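Local coordinates for NURA (Sulfolobus solfataricus, PDB 2YGK), which processes the ends of double-stranded DNA as a manganese-dependent homodimeric nuclease, probably working with the helicase HerA in double-strand break repair, at residues A[61-66]-A[316-320]; A[74-78]-A[90-94]; A[113-117]-A[181-186]; A[129-135]-A[196-201]; A[56-62]-A[305-311]. All blocks are in the same frame, centred on the assembly; numbering follows the deposited sequence.

Contact 1: A[61-66]-A[316-320]; sequences SFGRPM and REKII
Phe62, near the end of strand 54-65 in the large mixed sheet of the RNase H-like NurA domain, packs against Arg316, Ile319 and Ile320 of the C-terminal helix 313-330. The two short segments run at 55° to each other with their axes 10.4 Å apart, and side chains alone span that distance; no hydrogen bond crosses. The central interaction is a CH-pi contact. Arg316 CG sits over the middle of the Phe62 ring, 3.8 Å from the centroid and 8° off the ring normal. From there the extended arginine chain slides back along the phenylalanine toward the strand, bringing Arg316 NE to 3.7 Å from Phe62 CB, while the guanidinium is turned almost perpendicular to the ring. Apolar contacts fill in the far rim: Phe62 CZ lies 4.1 Å from Ile319 CB, with Ile320 CD1 also close to the ring plane. Ile319 further touches Met1 of the second subunit, and Phe62 is tied to Ala73 of strand 70-82 through backbone hydrogen bonding, which places this junction between the sheet and the dimer partner. Toward the strand end and just past it, Ile320 CG2 serves two residues. Selenomethionine Met66 puts SE 3.6 Å from Ile320 CG2 and, by its bend at chi3 (73°), brings CE to the same methyl; the Arg64 guanidinium edge approaches it too, Arg64 NH1 4.0 Å away.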
# COMPACT_ATOMS: atom_id res chain seq x y z
N SER A 61 9.20 8.56 -5.05
CA SER A 61 9.37 8.50 -3.62
C SER A 61 9.39 7.07 -3.10
O SER A 61 8.93 6.17 -3.76
CB SER A 61 8.19 9.16 -2.91
OG SER A 61 7.14 8.20 -2.81
N PHE A 62 9.91 6.89 -1.89
CA PHE A 62 9.83 5.63 -1.22
C PHE A 62 10.19 5.84 0.24
O PHE A 62 10.83 6.83 0.59
CB PHE A 62 10.76 4.58 -1.88
CG PHE A 62 12.14 4.55 -1.32
CD1 PHE A 62 13.09 5.48 -1.75
CD2 PHE A 62 12.49 3.61 -0.34
CE1 PHE A 62 14.38 5.47 -1.22
CE2 PHE A 62 13.78 3.60 0.23
CZ PHE A 62 14.73 4.54 -0.21
N GLY A 63 9.78 4.89 1.05
CA GLY A 63 10.13 4.88 2.46
C GLY A 63 10.21 3.46 2.95
O GLY A 63 9.33 2.67 2.67
N ARG A 64 11.29 3.14 3.66
CA ARG A 64 11.48 1.79 4.17
C ARG A 64 11.49 1.79 5.71
O ARG A 64 12.31 2.46 6.33
CB ARG A 64 12.77 1.17 3.62
CG ARG A 64 12.78 -0.32 3.84
CD ARG A 64 14.04 -1.03 3.38
NE ARG A 64 14.11 -2.38 3.96
CZ ARG A 64 15.11 -2.88 4.70
NH1 ARG A 64 16.21 -2.18 4.98
NH2 ARG A 64 15.03 -4.13 5.16
N PRO A 65 10.55 1.03 6.31
CA PRO A 65 10.47 0.88 7.77
C PRO A 65 11.75 0.30 8.33
O PRO A 65 12.16 -0.77 7.92
CB PRO A 65 9.33 -0.12 7.96
CG PRO A 65 8.46 0.09 6.74
CD PRO A 65 9.38 0.44 5.63
N MSE A 66 12.39 1.02 9.22
CA MSE A 66 13.61 0.54 9.82
C MSE A 66 13.64 0.90 11.29
O MSE A 66 12.71 1.54 11.80
CB MSE A 66 14.81 1.11 9.07
CG MSE A 66 15.18 0.25 7.88
SE MSE A 66 16.40 1.15 6.70
CE MSE A 66 18.05 1.10 7.73
N ARG A 316 17.13 2.36 -4.04
CA ARG A 316 16.75 2.07 -2.67
C ARG A 316 17.87 1.39 -1.87
O ARG A 316 18.09 1.71 -0.71
CB ARG A 316 15.54 1.15 -2.66
CG ARG A 316 14.30 1.74 -3.20
CD ARG A 316 13.18 0.74 -3.13
NE ARG A 316 11.91 1.43 -3.37
CZ ARG A 316 11.24 1.42 -4.50
NH1 ARG A 316 11.69 0.72 -5.55
NH2 ARG A 316 10.10 2.12 -4.59
N GLU A 317 18.55 0.43 -2.49
CA GLU A 317 19.65 -0.28 -1.88
C GLU A 317 20.74 0.71 -1.48
O GLU A 317 21.18 0.71 -0.33
CB GLU A 317 20.20 -1.34 -2.85
CG GLU A 317 21.25 -2.32 -2.30
CD GLU A 317 21.72 -3.37 -3.36
OE1 GLU A 317 21.21 -3.35 -4.53
OE2 GLU A 317 22.60 -4.20 -3.01
N LYS A 318 21.15 1.56 -2.41
CA LYS A 318 22.20 2.56 -2.17
C LYS A 318 21.87 3.47 -0.99
O LYS A 318 22.70 3.69 -0.12
CB LYS A 318 22.42 3.44 -3.41
CG LYS A 318 23.01 2.73 -4.60
CD LYS A 318 24.50 2.46 -4.39
CE LYS A 318 25.17 1.78 -5.60
NZ LYS A 318 26.62 1.52 -5.34
N ILE A 319 20.64 3.99 -1.00
CA ILE A 319 20.19 4.98 -0.03
C ILE A 319 20.31 4.39 1.38
O ILE A 319 20.96 5.00 2.25
CB ILE A 319 18.70 5.46 -0.29
CG1 ILE A 319 18.52 6.07 -1.70
CG2 ILE A 319 18.23 6.45 0.76
CD1 ILE A 319 18.97 7.51 -1.89
N ILE A 320 19.73 3.21 1.57
CA ILE A 320 19.78 2.51 2.88
C ILE A 320 21.21 2.28 3.37
O ILE A 320 21.55 2.59 4.51
CB ILE A 320 19.07 1.13 2.84
CG1 ILE A 320 17.66 1.26 2.29
CG2 ILE A 320 19.01 0.54 4.24
CD1 ILE A 320 17.02 2.57 2.65

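Contact 2: A[74-78]-A[90-94]; sequences VGAES and SEDGQ
Ala76 and Asp92 form the regular central pair of the antiparallel beta hairpin made by strands 70-82 and 85-98, at one margin of the large sheet. Their backbones exchange two hydrogen bonds: Ala76 N to Asp92 O, short at 2.6 Å, and Asp92 N to Ala76 O at 2.9 Å. Further along, Val74 N donates almost straight to Gln94 O at 2.9 Å. At the other end Ser78 N reaches Ser90 O, but the return bond is made by a side chain. Ser78 OG, held between its backbone N and carbonyl carbon (chi1 63°), accepts Ser90 N at 3.0 Å. Asp123 OD2 then hydrogen-bonds the hydroxyls of both serines. Replacing Ser78 by an alanine would probably leave Ser90 N without this acceptor and Asp123 without one of its hydroxyl partners. On the side of Glu77 and Glu91 the two side chains lie abreast and point the same way, Glu77 OE2 4.3 Å from Glu91 OE2; Glu91 OE1 also has a long, weak ion pair with Lys4 of the second subunit. A carboxylate is likely to accept from both serine hydroxyls, which would leave Ser78 OG suited to take the backbone N-H that a carbonyl would ordinarily receive.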
# COMPACT_ATOMS: atom_id res chain seq x y z
N VAL A 74 12.39 11.46 -1.52
CA VAL A 74 11.44 12.01 -2.48
C VAL A 74 12.22 12.80 -3.52
O VAL A 74 13.32 13.32 -3.21
CB VAL A 74 10.47 12.99 -1.81
CG1 VAL A 74 9.51 12.25 -0.86
CG2 VAL A 74 11.26 14.09 -1.08
N GLY A 75 11.65 12.91 -4.71
CA GLY A 75 12.26 13.68 -5.77
C GLY A 75 11.25 14.07 -6.84
O GLY A 75 10.35 13.32 -7.17
N ALA A 76 11.39 15.26 -7.39
CA ALA A 76 10.55 15.66 -8.48
C ALA A 76 11.43 16.35 -9.52
O ALA A 76 12.49 16.89 -9.20
CB ALA A 76 9.41 16.57 -8.00
N GLU A 77 10.98 16.29 -10.76
CA GLU A 77 11.68 16.88 -11.86
C GLU A 77 10.72 17.58 -12.81
O GLU A 77 9.66 17.07 -13.10
CB GLU A 77 12.41 15.78 -12.60
CG GLU A 77 13.25 16.25 -13.76
CD GLU A 77 14.09 15.14 -14.31
OE1 GLU A 77 13.64 14.35 -15.10
OE2 GLU A 77 15.24 14.99 -13.98
N SER A 78 11.10 18.76 -13.27
CA SER A 78 10.44 19.42 -14.39
C SER A 78 11.26 19.13 -15.65
O SER A 78 12.50 19.03 -15.62
CB SER A 78 10.27 20.94 -14.16
OG SER A 78 11.53 21.59 -14.07
N SER A 90 14.52 21.60 -13.87
CA SER A 90 14.87 21.55 -12.46
C SER A 90 14.75 20.13 -11.92
O SER A 90 14.01 19.31 -12.47
CB SER A 90 13.93 22.45 -11.67
OG SER A 90 13.93 23.75 -12.21
N GLU A 91 15.51 19.86 -10.87
CA GLU A 91 15.39 18.67 -10.03
C GLU A 91 15.32 19.13 -8.58
O GLU A 91 16.02 20.04 -8.16
CB GLU A 91 16.59 17.73 -10.19
CG GLU A 91 16.83 17.19 -11.61
CD GLU A 91 17.87 17.99 -12.40
OE1 GLU A 91 17.81 19.26 -12.46
OE2 GLU A 91 18.76 17.33 -12.98
N ASP A 92 14.49 18.48 -7.80
CA ASP A 92 14.19 18.92 -6.46
C ASP A 92 13.85 17.65 -5.70
O ASP A 92 12.96 16.91 -6.11
CB ASP A 92 12.99 19.87 -6.51
CG ASP A 92 12.92 20.79 -5.32
OD1 ASP A 92 13.44 20.45 -4.22
OD2 ASP A 92 12.32 21.88 -5.47
N GLY A 93 14.58 17.39 -4.63
CA GLY A 93 14.41 16.16 -3.86
C GLY A 93 15.21 16.11 -2.57
O GLY A 93 16.32 16.59 -2.51
N GLN A 94 14.61 15.49 -1.56
CA GLN A 94 15.23 15.29 -0.25
C GLN A 94 15.28 13.81 0.16
O GLN A 94 14.39 13.04 -0.20
CB GLN A 94 14.42 16.07 0.79
CG GLN A 94 15.12 16.19 2.18
CD GLN A 94 14.92 17.57 2.79
OE1 GLN A 94 13.82 18.15 2.68
NE2 GLN A 94 15.97 18.13 3.40

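Contact 3: A[113-117]-A[181-186]; sequences EALEL and LNQFLV
Two helices of the RNase H-like fold, 104-123 and 171-193, pack side by side and meet where Leu117 and Ala114 face Asn182, Leu185 and Val186. Their segments run nearly parallel, crossing at 15° with axes 9.6 Å apart. Leu117 makes the broadest contact. Its CG is anti to the carbonyl carbon (chi1 -60°), and the CD1 methyl reaches across to the turn of the other helix, 3.6 Å from Asn182 O and 3.7 Å from Leu185 CB; the two methyls of Leu117 also come against Val186 CG2. One turn earlier the small Ala114 lets the backbones approach, its CA 5.8 Å from that of Asn182. The Asn182 amide enters beside it, with OD1 3.8 Å from Ala114 CB and ND2 3.9 Å from Glu113 CB. OD1 also nears Ala114 N, but at an angle too poor for a hydrogen bond. Leu185 CD1 rests on Ala114 O, while Leu181 CD2 touches Ala114 CB at 4.3 Å; Leu162 of helix 162-166 packs on both Ala114 and Leu181. Helix 104-123 is the one that touches the large sheet, Leu115 reaching Val74 and Ala76 of strand 70-82. With no hydrogen bond or ion pair between them, these segments are joined by van der Waals fit, and even the buried asparagine contributes here through the shape of its amide.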
# COMPACT_ATOMS: atom_id res chain seq x y z
N GLU A 113 4.27 15.10 -3.61
CA GLU A 113 3.33 15.92 -4.35
C GLU A 113 3.65 17.43 -4.17
O GLU A 113 3.70 18.18 -5.14
CB GLU A 113 1.89 15.51 -3.96
CG GLU A 113 1.32 14.30 -4.89
CD GLU A 113 0.71 13.05 -4.13
OE1 GLU A 113 0.38 13.16 -2.91
OE2 GLU A 113 0.55 11.95 -4.76
N ALA A 114 3.95 17.84 -2.95
CA ALA A 114 4.44 19.19 -2.68
C ALA A 114 5.56 19.65 -3.63
O ALA A 114 5.51 20.77 -4.13
CB ALA A 114 4.89 19.28 -1.26
N LEU A 115 6.55 18.81 -3.89
CA LEU A 115 7.70 19.21 -4.69
C LEU A 115 7.32 19.32 -6.17
O LEU A 115 7.79 20.23 -6.88
CB LEU A 115 8.87 18.24 -4.54
CG LEU A 115 9.53 18.18 -3.16
CD1 LEU A 115 10.61 17.08 -3.17
CD2 LEU A 115 10.13 19.50 -2.74
N GLU A 116 6.48 18.39 -6.63
CA GLU A 116 5.94 18.47 -7.98
C GLU A 116 5.25 19.81 -8.15
O GLU A 116 5.62 20.61 -9.00
CB GLU A 116 4.93 17.35 -8.24
CG GLU A 116 5.55 16.02 -8.42
CD GLU A 116 4.56 14.85 -8.48
OE1 GLU A 116 3.68 14.82 -9.32
OE2 GLU A 116 4.70 13.93 -7.68
N LEU A 117 4.24 20.06 -7.32
CA LEU A 117 3.42 21.25 -7.48
C LEU A 117 4.28 22.49 -7.32
O LEU A 117 4.09 23.44 -8.05
CB LEU A 117 2.29 21.30 -6.48
CG LEU A 117 1.25 20.16 -6.49
CD1 LEU A 117 0.43 20.36 -5.22
CD2 LEU A 117 0.36 20.06 -7.81
N LEU A 181 -1.15 22.19 2.34
CA LEU A 181 -0.11 22.74 1.46
C LEU A 181 -0.38 22.41 -0.02
O LEU A 181 -0.33 23.28 -0.89
CB LEU A 181 1.27 22.22 1.85
CG LEU A 181 2.43 22.86 1.08
CD1 LEU A 181 2.33 24.39 1.15
CD2 LEU A 181 3.78 22.38 1.57
N ASN A 182 -0.66 21.15 -0.30
CA ASN A 182 -1.00 20.78 -1.66
C ASN A 182 -2.22 21.54 -2.21
O ASN A 182 -2.19 22.03 -3.34
CB ASN A 182 -1.22 19.29 -1.75
CG ASN A 182 0.01 18.51 -1.40
OD1 ASN A 182 1.10 19.05 -1.39
ND2 ASN A 182 -0.16 17.24 -1.11
N GLN A 183 -3.27 21.67 -1.41
CA GLN A 183 -4.48 22.39 -1.86
C GLN A 183 -4.17 23.85 -2.18
O GLN A 183 -4.65 24.39 -3.17
CB GLN A 183 -5.61 22.29 -0.82
CG GLN A 183 -6.26 20.90 -0.75
CD GLN A 183 -7.41 20.77 0.26
OE1 GLN A 183 -7.64 21.64 1.11
NE2 GLN A 183 -8.14 19.67 0.15
N PHE A 184 -3.33 24.46 -1.36
CA PHE A 184 -2.90 25.84 -1.54
C PHE A 184 -2.01 25.96 -2.76
O PHE A 184 -2.15 26.89 -3.55
CB PHE A 184 -2.19 26.32 -0.29
CG PHE A 184 -1.55 27.68 -0.42
CD1 PHE A 184 -2.31 28.85 -0.39
CD2 PHE A 184 -0.16 27.79 -0.53
CE1 PHE A 184 -1.70 30.09 -0.50
CE2 PHE A 184 0.45 29.05 -0.62
CZ PHE A 184 -0.32 30.19 -0.61
N LEU A 185 -1.12 24.99 -2.94
CA LEU A 185 -0.27 24.93 -4.14
C LEU A 185 -1.03 24.71 -5.46
O LEU A 185 -0.71 25.34 -6.48
CB LEU A 185 0.79 23.85 -3.95
CG LEU A 185 1.84 24.28 -2.95
CD1 LEU A 185 2.74 23.11 -2.64
CD2 LEU A 185 2.64 25.49 -3.44
N VAL A 186 -1.99 23.79 -5.48
CA VAL A 186 -2.84 23.64 -6.69
C VAL A 186 -3.50 24.97 -6.95
O VAL A 186 -3.55 25.42 -8.08
CB VAL A 186 -3.94 22.60 -6.51
CG1 VAL A 186 -4.97 22.71 -7.59
CG2 VAL A 186 -3.33 21.20 -6.48

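Contact 4: A[129-135]-A[196-201]; sequences YILMDGS and NVLWIS. With MN (manganese (II) ion), chain C.
Ile130, Met132 and Gly134 alternate with Leu198 and Ile200 in a parallel ladder between strands 129-133 and 197-201, whose axes lie 4.7 Å apart at 23°; five backbone hydrogen bonds join them, from Ile130 N to Asn196 O through to Gly134 N to Ile200 O. On the face of Met132, Val197 and Trp199, the selenomethionine Met132 folds over the indole. Its CG stands 3.7 Å from the centroid of the Trp199 six-membered ring, a CH-pi contact, and SE lies obliquely at 5.0 Å from that centroid in a Met-aromatic contact. Val197 CG1 lies over the same face of the indole and touches Met132 CG at 3.8 Å. Leu117 of helix 104-123 packs on both Met132 and Trp199. Across the sheet, Leu131 CD2 settles against Leu198 CB at 3.6 Å and against the CD1 tip of Ile200. Asp133 ends the strand with CG anti to its backbone N (chi1 177°), and OD2 binds manganese at 2.5 Å; Asp58 supplies another carboxylate to the ion. A water donates to Asp133 OD1, at 2.8 Å, and to Ile200 O, which also takes Gly134 N from above its carbonyl plane. Through this water the neighbouring strand probably serves as a second shell, helping to limit rotation of the carboxylate from one oxygen while the other faces the metal, at the C-terminal end of the parallel strands.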
# COMPACT_ATOMS: atom_id res chain seq x y z
N TYR A 129 2.04 24.91 -22.27
CA TYR A 129 1.23 24.07 -21.43
C TYR A 129 2.09 23.41 -20.35
O TYR A 129 3.32 23.28 -20.50
CB TYR A 129 0.59 22.98 -22.25
CG TYR A 129 -0.46 23.39 -23.26
CD1 TYR A 129 -1.81 23.40 -22.90
CD2 TYR A 129 -0.13 23.66 -24.57
CE1 TYR A 129 -2.81 23.72 -23.82
CE2 TYR A 129 -1.13 24.00 -25.52
CZ TYR A 129 -2.47 24.03 -25.13
OH TYR A 129 -3.50 24.35 -26.03
N ILE A 130 1.43 23.02 -19.27
CA ILE A 130 2.08 22.29 -18.19
C ILE A 130 1.40 20.95 -18.08
O ILE A 130 0.19 20.88 -17.99
CB ILE A 130 1.93 23.02 -16.85
CG1 ILE A 130 2.56 24.40 -16.93
CG2 ILE A 130 2.62 22.24 -15.71
CD1 ILE A 130 2.38 25.16 -15.66
N LEU A 131 2.17 19.88 -18.12
CA LEU A 131 1.63 18.54 -17.96
C LEU A 131 1.99 18.01 -16.59
O LEU A 131 3.17 17.80 -16.29
CB LEU A 131 2.21 17.61 -19.01
CG LEU A 131 2.19 18.16 -20.42
CD1 LEU A 131 2.74 17.10 -21.37
CD2 LEU A 131 0.74 18.56 -20.76
N MSE A 132 0.98 17.78 -15.76
CA MSE A 132 1.14 17.07 -14.51
C MSE A 132 0.73 15.62 -14.70
O MSE A 132 -0.19 15.32 -15.49
CB MSE A 132 0.22 17.64 -13.42
CG MSE A 132 0.22 19.15 -13.28
SE MSE A 132 1.82 19.87 -12.50
CE MSE A 132 1.92 18.82 -10.90
N ASP A 133 1.35 14.74 -13.91
CA ASP A 133 1.05 13.32 -13.87
C ASP A 133 0.11 13.03 -12.72
O ASP A 133 0.48 13.15 -11.59
CB ASP A 133 2.33 12.54 -13.67
CG ASP A 133 2.09 11.06 -13.56
OD1 ASP A 133 1.48 10.50 -14.45
OD2 ASP A 133 2.52 10.44 -12.59
N GLY A 134 -1.11 12.64 -13.02
CA GLY A 134 -2.13 12.49 -12.02
C GLY A 134 -3.35 13.38 -12.23
O GLY A 134 -3.28 14.44 -12.84
N SER A 135 -4.47 12.94 -11.67
CA SER A 135 -5.73 13.66 -11.83
C SER A 135 -5.84 14.88 -10.92
O SER A 135 -5.25 14.92 -9.84
CB SER A 135 -6.86 12.74 -11.47
OG SER A 135 -6.63 12.27 -10.14
N ASN A 196 -4.04 26.35 -18.94
CA ASN A 196 -2.79 25.89 -19.53
C ASN A 196 -2.23 24.64 -18.83
O ASN A 196 -1.19 24.10 -19.22
CB ASN A 196 -1.74 27.02 -19.52
CG ASN A 196 -2.18 28.28 -20.33
OD1 ASN A 196 -2.97 28.23 -21.27
ND2 ASN A 196 -1.61 29.43 -19.94
N VAL A 197 -2.89 24.17 -17.77
CA VAL A 197 -2.42 22.99 -17.06
C VAL A 197 -3.25 21.77 -17.46
O VAL A 197 -4.49 21.79 -17.40
CB VAL A 197 -2.49 23.15 -15.53
CG1 VAL A 197 -1.72 22.05 -14.90
CG2 VAL A 197 -1.96 24.48 -15.11
N LEU A 198 -2.56 20.72 -17.87
CA LEU A 198 -3.19 19.50 -18.29
C LEU A 198 -2.80 18.48 -17.29
O LEU A 198 -1.62 18.20 -17.11
CB LEU A 198 -2.70 19.07 -19.67
CG LEU A 198 -2.99 20.07 -20.79
CD1 LEU A 198 -2.57 19.48 -22.09
CD2 LEU A 198 -4.46 20.48 -20.81
N TRP A 199 -3.80 17.91 -16.63
CA TRP A 199 -3.58 16.95 -15.63
C TRP A 199 -3.88 15.58 -16.23
O TRP A 199 -5.03 15.19 -16.37
CB TRP A 199 -4.52 17.25 -14.47
CG TRP A 199 -4.41 18.65 -13.93
CD1 TRP A 199 -5.01 19.79 -14.41
CD2 TRP A 199 -3.69 19.05 -12.77
NE1 TRP A 199 -4.69 20.87 -13.63
CE2 TRP A 199 -3.88 20.44 -12.61
CE3 TRP A 199 -2.90 18.36 -11.84
CZ2 TRP A 199 -3.31 21.16 -11.56
CZ3 TRP A 199 -2.35 19.06 -10.81
CH2 TRP A 199 -2.56 20.46 -10.67
N ILE A 200 -2.84 14.82 -16.52
CA ILE A 200 -2.99 13.61 -17.29
C ILE A 200 -2.76 12.35 -16.47
O ILE A 200 -1.77 12.28 -15.74
CB ILE A 200 -1.99 13.63 -18.42
CG1 ILE A 200 -2.38 14.78 -19.36
CG2 ILE A 200 -1.95 12.32 -19.13
CD1 ILE A 200 -1.45 14.97 -20.48
N SER A 201 -3.66 11.37 -16.60
CA SER A 201 -3.49 10.10 -15.96
C SER A 201 -3.76 8.90 -16.87
O SER A 201 -4.66 8.93 -17.68
CB SER A 201 -4.33 9.99 -14.63
OG SER A 201 -5.69 10.42 -14.73
MN MN C . 3.56 10.39 -10.33
O HOH W 1 -0.31 10.47 -16.56

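Contact 5: A[56-62]-A[305-311]; sequences AIDGGSF and AHMDVRF. With MN (manganese (II) ion), chain C.
Asp58 and His306 both place CG anti to the backbone N (chi1 -152° and 177°), which lays carboxylate and imidazole side by side, pointing the same way. Asp58 belongs to strand 54-65, between 129-133 and 70-82 in the RNase H-like sheet, and His306 to helix 300-309, which packs on that strand; a strand aspartate that binds metal here is in keeping with other nucleases of this fold. Asp58 OD1 coordinates manganese at 2.4 Å, with Asp133 the other protein ligand. The same oxygen accepts Gly59 N at 2.6 Å on its anti side, a local bond that probably helps fix the carboxylate, while OD2 lies 3.3 Å from His306 ND1. Apolar and backbone contacts hold the helix against the strand beside the site. Ala305 CB meets Asp58 CB at 3.9 Å, and Val309 packs on the Gly59-Gly60 peptide, Val309 CG2 3.4 Å from Gly59 C. Gly60 fits because it lacks a CB, which would run into Val309 O. Val309 and Phe311 also touch Ile2 and Met1 of the second subunit. Past the helix, Phe311 turns its ring edge to the strand backbone, CE2 3.5 Å from Gly60 O and CD2 3.5 Å from Ser61 N. A serine in place of Phe311 would probably open a gap beside Gly60 and Ser61 and leave Phe62 without a ring to lean on. The rings of Phe62 and Phe311 meet obliquely, planes at 54°, with Phe62 CD1 over the Phe311 face, 3.9 Å from Phe311 CG.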
# COMPACT_ATOMS: atom_id res chain seq x y z
N ALA A 56 6.72 19.30 -18.38
CA ALA A 56 6.12 18.18 -17.64
C ALA A 56 6.76 18.05 -16.25
O ALA A 56 7.94 18.25 -16.08
CB ALA A 56 6.30 16.90 -18.40
N ILE A 57 5.96 17.68 -15.26
CA ILE A 57 6.42 17.46 -13.94
C ILE A 57 5.92 16.11 -13.50
O ILE A 57 4.71 15.83 -13.64
CB ILE A 57 5.90 18.51 -12.94
CG1 ILE A 57 6.46 19.93 -13.25
CG2 ILE A 57 6.30 18.14 -11.48
CD1 ILE A 57 5.44 20.86 -13.90
N ASP A 58 6.84 15.28 -12.98
CA ASP A 58 6.47 14.10 -12.22
C ASP A 58 7.33 13.91 -10.99
O ASP A 58 8.41 14.57 -10.84
CB ASP A 58 6.58 12.84 -13.08
CG ASP A 58 5.62 11.75 -12.64
OD1 ASP A 58 5.13 11.76 -11.51
OD2 ASP A 58 5.26 10.90 -13.46
N GLY A 59 6.94 12.95 -10.15
CA GLY A 59 7.65 12.70 -8.91
C GLY A 59 7.79 11.25 -8.54
O GLY A 59 7.04 10.38 -9.04
N GLY A 60 8.76 10.99 -7.65
CA GLY A 60 9.10 9.64 -7.21
C GLY A 60 9.41 9.69 -5.74
O GLY A 60 9.83 10.73 -5.24
N SER A 61 9.20 8.56 -5.05
CA SER A 61 9.37 8.50 -3.62
C SER A 61 9.39 7.07 -3.10
O SER A 61 8.93 6.17 -3.76
CB SER A 61 8.19 9.16 -2.91
OG SER A 61 7.14 8.20 -2.81
N PHE A 62 9.91 6.89 -1.89
CA PHE A 62 9.83 5.63 -1.22
C PHE A 62 10.19 5.84 0.24
O PHE A 62 10.83 6.83 0.59
CB PHE A 62 10.76 4.58 -1.88
CG PHE A 62 12.14 4.55 -1.32
CD1 PHE A 62 13.09 5.48 -1.75
CD2 PHE A 62 12.49 3.61 -0.34
CE1 PHE A 62 14.38 5.47 -1.22
CE2 PHE A 62 13.78 3.60 0.23
CZ PHE A 62 14.73 4.54 -0.21
N ALA A 305 10.18 12.57 -17.41
CA ALA A 305 10.14 13.06 -16.04
C ALA A 305 9.98 11.87 -15.11
O ALA A 305 10.69 11.74 -14.12
CB ALA A 305 9.02 14.03 -15.86
N HIS A 306 9.07 10.98 -15.47
CA HIS A 306 8.73 9.86 -14.61
C HIS A 306 9.93 8.95 -14.52
O HIS A 306 10.27 8.46 -13.45
CB HIS A 306 7.53 9.12 -15.17
CG HIS A 306 7.14 7.91 -14.40
ND1 HIS A 306 6.74 7.95 -13.08
CD2 HIS A 306 7.04 6.61 -14.76
CE1 HIS A 306 6.42 6.74 -12.66
NE2 HIS A 306 6.59 5.91 -13.67
N MSE A 307 10.60 8.71 -15.64
CA MSE A 307 11.68 7.73 -15.59
C MSE A 307 12.84 8.24 -14.73
O MSE A 307 13.54 7.47 -14.05
CB MSE A 307 12.15 7.40 -16.99
CG MSE A 307 11.21 6.48 -17.73
SE MSE A 307 11.79 6.36 -19.59
CE MSE A 307 13.46 5.37 -19.25
N ASP A 308 13.05 9.53 -14.74
CA ASP A 308 14.21 10.05 -14.04
C ASP A 308 14.03 10.04 -12.54
O ASP A 308 14.96 9.78 -11.83
CB ASP A 308 14.49 11.46 -14.53
CG ASP A 308 15.03 11.47 -15.91
OD1 ASP A 308 15.52 10.42 -16.32
OD2 ASP A 308 15.00 12.52 -16.57
N VAL A 309 12.82 10.33 -12.07
CA VAL A 309 12.61 10.42 -10.63
C VAL A 309 12.40 9.06 -9.97
O VAL A 309 12.47 8.97 -8.75
CB VAL A 309 11.41 11.34 -10.27
CG1 VAL A 309 11.75 12.73 -10.64
CG2 VAL A 309 10.11 10.89 -10.93
N ARG A 310 12.11 8.03 -10.76
CA ARG A 310 11.78 6.71 -10.22
C ARG A 310 12.90 6.20 -9.32
O ARG A 310 14.08 6.38 -9.63
CB ARG A 310 11.55 5.69 -11.33
CG ARG A 310 10.56 4.58 -10.97
CD ARG A 310 10.32 3.65 -12.18
NE ARG A 310 11.51 2.85 -12.40
CZ ARG A 310 11.84 1.77 -11.69
NH1 ARG A 310 11.04 1.33 -10.71
NH2 ARG A 310 12.98 1.12 -11.96
N PHE A 311 12.54 5.55 -8.23
CA PHE A 311 13.54 4.94 -7.39
C PHE A 311 13.59 3.47 -7.75
O PHE A 311 12.72 2.70 -7.36
CB PHE A 311 13.25 5.17 -5.90
CG PHE A 311 13.52 6.58 -5.45
CD1 PHE A 311 14.79 6.96 -5.06
CD2 PHE A 311 12.53 7.53 -5.45
CE1 PHE A 311 15.07 8.26 -4.68
CE2 PHE A 311 12.81 8.81 -5.07
CZ PHE A 311 14.08 9.18 -4.68
MN MN C . 3.56 10.39 -10.33

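Overall arrangement
The metal site lies where contacts 4 and 5 meet, their centres 14 Å apart: Asp58 OD1 and Asp133 OD2 hold the manganese, and Asp58 OD2 comes 2.9 Å from Asp133 OD2. Strand 54-65 unites contacts 1 and 5, which have Ser61 and Phe62 in common, and its neighbour 70-82 brings in contact 2, centred 8 Å from contact 5. Gly75 O and Gly60 N, 2.9 Å apart, probably form a hydrogen bond between them. Contact 3 backs the sheet with helices, Leu117 CD2 reaching Met132 CE of contact 4 at 3.7 Å, and its Glu116 OE2 lies 4.6 Å from the manganese. Contacts 1, 2 and 5 also touch the second subunit.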